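Probable threonyl-tRNA synthetase 1 (PDB 3A32) probably catalyses the ATP-dependent attachment of threonine to tRNA(Thr), as a zinc-containing class II aminoacyl-tRNA synthetase that lacks a cis-editing domain. Local coordinates at residues 175-186 against 232-243. Sequence-based numbering, arbitrary orientation.
Sequences IDVVYDVFEEMK and LREAASRINEKY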
loop_
_atom_site.group_PDB
_atom_site.type_symbol
_atom_site.label_atom_id
_atom_site.label_comp_id
_atom_site.label_asym_id
_atom_site.label_seq_id
_atom_site.Cartn_x
_atom_site.Cartn_y
_atom_site.Cartn_z
ATOM N N ILE A 175 28.664 -8.568 -8.673
ATOM C CA ILE A 175 29.370 -7.618 -7.804
ATOM C C ILE A 175 28.654 -6.242 -7.786
ATOM O O ILE A 175 28.436 -5.635 -6.707
ATOM C CB ILE A 175 30.897 -7.489 -8.184
ATOM C CG1 ILE A 175 31.662 -8.809 -7.917
ATOM C CG2 ILE A 175 31.540 -6.278 -7.494
ATOM C CD1 ILE A 175 33.094 -8.893 -8.556
ATOM N N ASP A 176 28.256 -5.775 -8.965
ATOM C CA ASP A 176 27.553 -4.496 -9.101
ATOM C C ASP A 176 26.187 -4.504 -8.379
ATOM O O ASP A 176 25.775 -3.492 -7.796
ATOM C CB ASP A 176 27.295 -4.200 -10.584
ATOM C CG ASP A 176 28.549 -3.646 -11.358
ATOM O OD1 ASP A 176 29.586 -3.289 -10.786
ATOM O OD2 ASP A 176 28.481 -3.592 -12.595
ATOM N N VAL A 177 25.467 -5.621 -8.482
ATOM C CA VAL A 177 24.196 -5.781 -7.838
ATOM C C VAL A 177 24.340 -5.703 -6.319
ATOM O O VAL A 177 23.588 -4.971 -5.652
ATOM C CB VAL A 177 23.531 -7.114 -8.285
ATOM C CG1 VAL A 177 22.557 -7.611 -7.238
ATOM C CG2 VAL A 177 22.837 -6.945 -9.688
ATOM N N VAL A 178 25.341 -6.415 -5.779
ATOM C CA VAL A 178 25.637 -6.382 -4.345
ATOM C C VAL A 178 25.949 -4.975 -3.868
ATOM O O VAL A 178 25.433 -4.513 -2.820
ATOM C CB VAL A 178 26.771 -7.423 -3.914
ATOM C CG1 VAL A 178 27.067 -7.328 -2.386
ATOM C CG2 VAL A 178 26.338 -8.815 -4.224
ATOM N N TYR A 179 26.813 -4.297 -4.632
ATOM C CA TYR A 179 27.214 -2.951 -4.329
ATOM C C TYR A 179 26.004 -2.004 -4.373
ATOM O O TYR A 179 25.817 -1.202 -3.466
ATOM C CB TYR A 179 28.323 -2.499 -5.291
ATOM C CG TYR A 179 28.813 -1.109 -4.986
ATOM C CD1 TYR A 179 29.724 -0.872 -3.932
ATOM C CD2 TYR A 179 28.344 -0.022 -5.725
ATOM C CE1 TYR A 179 30.133 0.428 -3.638
ATOM C CE2 TYR A 179 28.764 1.260 -5.456
ATOM C CZ TYR A 179 29.645 1.473 -4.433
ATOM O OH TYR A 179 30.004 2.771 -4.199
ATOM N N ASP A 180 25.193 -2.106 -5.426
ATOM C CA ASP A 180 24.026 -1.280 -5.607
ATOM C C ASP A 180 23.023 -1.397 -4.471
ATOM O O ASP A 180 22.388 -0.386 -4.109
ATOM C CB ASP A 180 23.323 -1.622 -6.922
ATOM C CG ASP A 180 24.112 -1.103 -8.184
ATOM O OD1 ASP A 180 25.099 -0.360 -8.048
ATOM O OD2 ASP A 180 23.714 -1.449 -9.316
ATOM N N VAL A 181 22.892 -2.612 -3.912
ATOM C CA VAL A 181 21.979 -2.838 -2.771
ATOM C C VAL A 181 22.509 -2.109 -1.573
ATOM O O VAL A 181 21.730 -1.460 -0.877
ATOM C CB VAL A 181 21.704 -4.335 -2.473
ATOM C CG1 VAL A 181 20.885 -4.505 -1.155
ATOM C CG2 VAL A 181 20.927 -4.959 -3.653
ATOM N N PHE A 182 23.836 -2.134 -1.374
ATOM C CA PHE A 182 24.393 -1.284 -0.349
ATOM C C PHE A 182 24.022 0.177 -0.604
ATOM O O PHE A 182 23.646 0.887 0.332
ATOM C CB PHE A 182 25.932 -1.397 -0.203
ATOM C CG PHE A 182 26.511 -0.318 0.687
ATOM C CD1 PHE A 182 26.531 -0.469 2.068
ATOM C CD2 PHE A 182 26.990 0.858 0.151
ATOM C CE1 PHE A 182 27.046 0.548 2.908
ATOM C CE2 PHE A 182 27.495 1.879 0.984
ATOM C CZ PHE A 182 27.514 1.706 2.363
ATOM N N GLU A 183 24.140 0.632 -1.859
ATOM C CA GLU A 183 23.878 2.052 -2.182
ATOM C C GLU A 183 22.390 2.390 -1.959
ATOM O O GLU A 183 22.060 3.467 -1.519
ATOM C CB GLU A 183 24.311 2.409 -3.615
ATOM C CG GLU A 183 25.816 2.438 -3.846
ATOM C CD GLU A 183 26.545 3.689 -3.279
ATOM O OE1 GLU A 183 26.383 4.027 -2.100
ATOM O OE2 GLU A 183 27.296 4.346 -4.033
ATOM N N GLU A 184 21.513 1.436 -2.239
ATOM C CA GLU A 184 20.097 1.592 -1.940
ATOM C C GLU A 184 19.823 1.758 -0.439
ATOM O O GLU A 184 19.078 2.629 -0.037
ATOM C CB GLU A 184 19.340 0.383 -2.523
ATOM C CG GLU A 184 19.297 0.446 -4.032
ATOM C CD GLU A 184 18.961 -0.835 -4.698
ATOM O OE1 GLU A 184 18.587 -1.834 -4.047
ATOM O OE2 GLU A 184 19.053 -0.835 -5.930
ATOM N N MET A 185 20.455 0.921 0.381
ATOM C CA MET A 185 20.298 0.960 1.832
ATOM C C MET A 185 20.701 2.335 2.385
ATOM O O MET A 185 19.977 2.935 3.198
ATOM C CB MET A 185 21.114 -0.189 2.467
ATOM C CG MET A 185 21.085 -0.229 4.021
ATOM S SD MET A 185 22.184 1.027 4.741
ATOM C CE MET A 185 23.764 0.789 3.887
ATOM N N LYS A 186 21.846 2.834 1.918
ATOM C CA LYS A 186 22.345 4.137 2.326
ATOM C C LYS A 186 21.406 5.320 1.969
ATOM O O LYS A 186 21.153 6.210 2.809
ATOM C CB LYS A 186 23.729 4.320 1.720
ATOM C CG LYS A 186 24.372 5.674 1.965
ATOM C CD LYS A 186 25.820 5.537 1.710
ATOM C CE LYS A 186 26.635 6.733 2.221
ATOM N NZ LYS A 186 26.184 8.065 1.654
ATOM N N LEU A 232 30.879 -10.815 -2.669
ATOM C CA LEU A 232 30.724 -10.034 -1.432
ATOM C C LEU A 232 31.979 -9.330 -0.994
ATOM O O LEU A 232 31.909 -8.261 -0.378
ATOM C CB LEU A 232 30.221 -10.934 -0.287
ATOM C CG LEU A 232 28.835 -11.542 -0.454
ATOM C CD1 LEU A 232 28.569 -12.634 0.616
ATOM C CD2 LEU A 232 27.725 -10.448 -0.417
ATOM N N ARG A 233 33.135 -9.942 -1.269
ATOM C CA ARG A 233 34.412 -9.354 -0.907
ATOM C C ARG A 233 34.742 -8.161 -1.783
ATOM O O ARG A 233 35.124 -7.114 -1.266
ATOM C CB ARG A 233 35.547 -10.392 -0.952
ATOM C CG ARG A 233 35.517 -11.348 0.198
ATOM C CD ARG A 233 36.690 -12.292 0.148
ATOM N NE ARG A 233 36.597 -13.250 1.228
ATOM C CZ ARG A 233 36.543 -14.561 1.048
ATOM N NH1 ARG A 233 36.606 -15.072 -0.178
ATOM N NH2 ARG A 233 36.466 -15.368 2.092
ATOM N N GLU A 234 34.575 -8.303 -3.094
ATOM C CA GLU A 234 34.796 -7.188 -4.013
ATOM C C GLU A 234 33.852 -6.030 -3.766
ATOM O O GLU A 234 34.279 -4.893 -3.738
ATOM C CB GLU A 234 34.668 -7.633 -5.469
ATOM C CG GLU A 234 35.759 -8.572 -5.904
ATOM C CD GLU A 234 37.174 -7.876 -6.043
ATOM O OE1 GLU A 234 37.316 -6.635 -5.773
ATOM O OE2 GLU A 234 38.125 -8.612 -6.430
ATOM N N ALA A 235 32.568 -6.337 -3.596
ATOM C CA ALA A 235 31.564 -5.312 -3.312
ATOM C C ALA A 235 31.895 -4.550 -2.021
ATOM O O ALA A 235 31.921 -3.312 -2.023
ATOM C CB ALA A 235 30.119 -5.907 -3.277
ATOM N N ALA A 236 32.198 -5.301 -0.961
ATOM C CA ALA A 236 32.597 -4.757 0.333
ATOM C C ALA A 236 33.893 -3.966 0.218
ATOM O O ALA A 236 34.101 -2.983 0.935
ATOM C CB ALA A 236 32.784 -5.884 1.352
ATOM N N SER A 237 34.769 -4.395 -0.675
ATOM C CA SER A 237 36.019 -3.667 -0.869
ATOM C C SER A 237 35.743 -2.335 -1.555
ATOM O O SER A 237 36.362 -1.326 -1.216
ATOM C CB SER A 237 37.050 -4.529 -1.620
ATOM O OG SER A 237 38.114 -3.733 -2.101
ATOM N N ARG A 238 34.789 -2.306 -2.484
ATOM C CA ARG A 238 34.328 -1.020 -3.050
ATOM C C ARG A 238 33.632 -0.127 -2.039
ATOM O O ARG A 238 33.819 1.094 -2.048
ATOM C CB ARG A 238 33.434 -1.221 -4.265
ATOM C CG ARG A 238 34.212 -1.766 -5.421
ATOM C CD ARG A 238 33.315 -2.258 -6.533
ATOM N NE ARG A 238 34.088 -3.193 -7.349
ATOM C CZ ARG A 238 33.698 -3.660 -8.535
ATOM N NH1 ARG A 238 32.499 -3.307 -9.050
ATOM N NH2 ARG A 238 34.504 -4.503 -9.187
ATOM N N ILE A 239 32.862 -0.731 -1.136
ATOM C CA ILE A 239 32.196 0.044 -0.111
ATOM C C ILE A 239 33.255 0.692 0.786
ATOM O O ILE A 239 33.175 1.887 1.067
ATOM C CB ILE A 239 31.237 -0.844 0.731
ATOM C CG1 ILE A 239 30.065 -1.329 -0.123
ATOM C CG2 ILE A 239 30.788 -0.095 1.982
ATOM C CD1 ILE A 239 29.298 -2.466 0.505
ATOM N N ASN A 240 34.245 -0.101 1.220
ATOM C CA ASN A 240 35.285 0.409 2.108
ATOM C C ASN A 240 36.150 1.461 1.400
ATOM O O ASN A 240 36.458 2.494 1.969
ATOM C CB ASN A 240 36.139 -0.719 2.684
ATOM C CG ASN A 240 37.420 -0.202 3.340
ATOM O OD1 ASN A 240 38.447 -0.015 2.672
ATOM N ND2 ASN A 240 37.368 0.013 4.643
ATOM N N GLU A 241 36.480 1.216 0.133
ATOM C CA GLU A 241 37.256 2.174 -0.615
ATOM C C GLU A 241 36.507 3.469 -0.684
ATOM O O GLU A 241 37.112 4.499 -0.507
ATOM C CB GLU A 241 37.631 1.686 -2.026
ATOM C CG GLU A 241 38.820 2.509 -2.609
ATOM C CD GLU A 241 38.905 2.464 -4.133
ATOM O OE1 GLU A 241 38.933 1.334 -4.707
ATOM O OE2 GLU A 241 38.956 3.568 -4.753
ATOM N N LYS A 242 35.190 3.422 -0.930
ATOM C CA LYS A 242 34.423 4.665 -1.182
ATOM C C LYS A 242 34.070 5.450 0.085
ATOM O O LYS A 242 34.110 6.697 0.090
ATOM C CB LYS A 242 33.162 4.392 -2.007
ATOM C CG LYS A 242 32.435 5.694 -2.443
ATOM C CD LYS A 242 31.177 5.465 -3.289
ATOM C CE LYS A 242 30.489 6.791 -3.644
ATOM N NZ LYS A 242 29.360 6.716 -4.702
ATOM N N TYR A 243 33.746 4.724 1.164
ATOM C CA TYR A 243 33.269 5.360 2.387
ATOM C C TYR A 243 34.114 5.132 3.632
ATOM O O TYR A 243 33.831 5.706 4.729
ATOM C CB TYR A 243 31.845 4.888 2.661
ATOM C CG TYR A 243 30.887 5.169 1.542
ATOM C CD1 TYR A 243 30.466 6.481 1.266
ATOM C CD2 TYR A 243 30.396 4.143 0.757
ATOM C CE1 TYR A 243 29.579 6.745 0.236
ATOM C CE2 TYR A 243 29.529 4.398 -0.273
ATOM C CZ TYR A 243 29.111 5.694 -0.512
ATOM O OH TYR A 243 28.227 5.938 -1.527
#
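Tyr179 and Ala235 have the nearest CA atoms across the contact, 5.1 Å apart, where helices 175-186 and 232-243 run in broadly the same direction, their axes 8.5 Å apart and crossing at -44°. Alanine suits this point because its lone methyl lets the helices close in: Ala235 CB lies 3.5 Å from Val178 CG1, a tight fit. The Tyr179 ring enters as a knob among Ala235, Arg238, Ile239 and Lys242. With CG anti to the backbone N (chi1 -178°), the ring extends across to the other helix, until OH reaches the aliphatic CD of Lys242. Branched Ile239 lays CG2 over one face of Phe182, a CH-pi contact 3.9 Å from the ring centroid. Tyr243 fills the hole formed by Tyr179, Phe182, Glu183 and Lys186; Lys186 CE rests over a face of the Tyr243 ring, while the Lys186 ammonium pairs with Glu190. Glu183 is bent at chi2 (-76°): OE1 accepts a hydrogen bond from Tyr243 OH through its syn lone pair at 2.7 Å, while OE2 forms a salt bridge with Lys242 NZ at 3.2 Å. A leucine in place of Tyr243 would probably leave Glu183 OE1 without its hydroxyl donor and Lys186 CE without a ring face. At the other end, Ile175 CG2 sits 3.4 Å above the Arg238 guanidinium plane, while Asp176 OD1 meets NH1 at its edge in a longer salt bridge. Below this polar margin, Val178 and Leu232 both pack on Leu261 and Phe283, seating the helix pair on strands 260-268 and 273-284 of the largely antiparallel core sheet characteristic of class II synthetases.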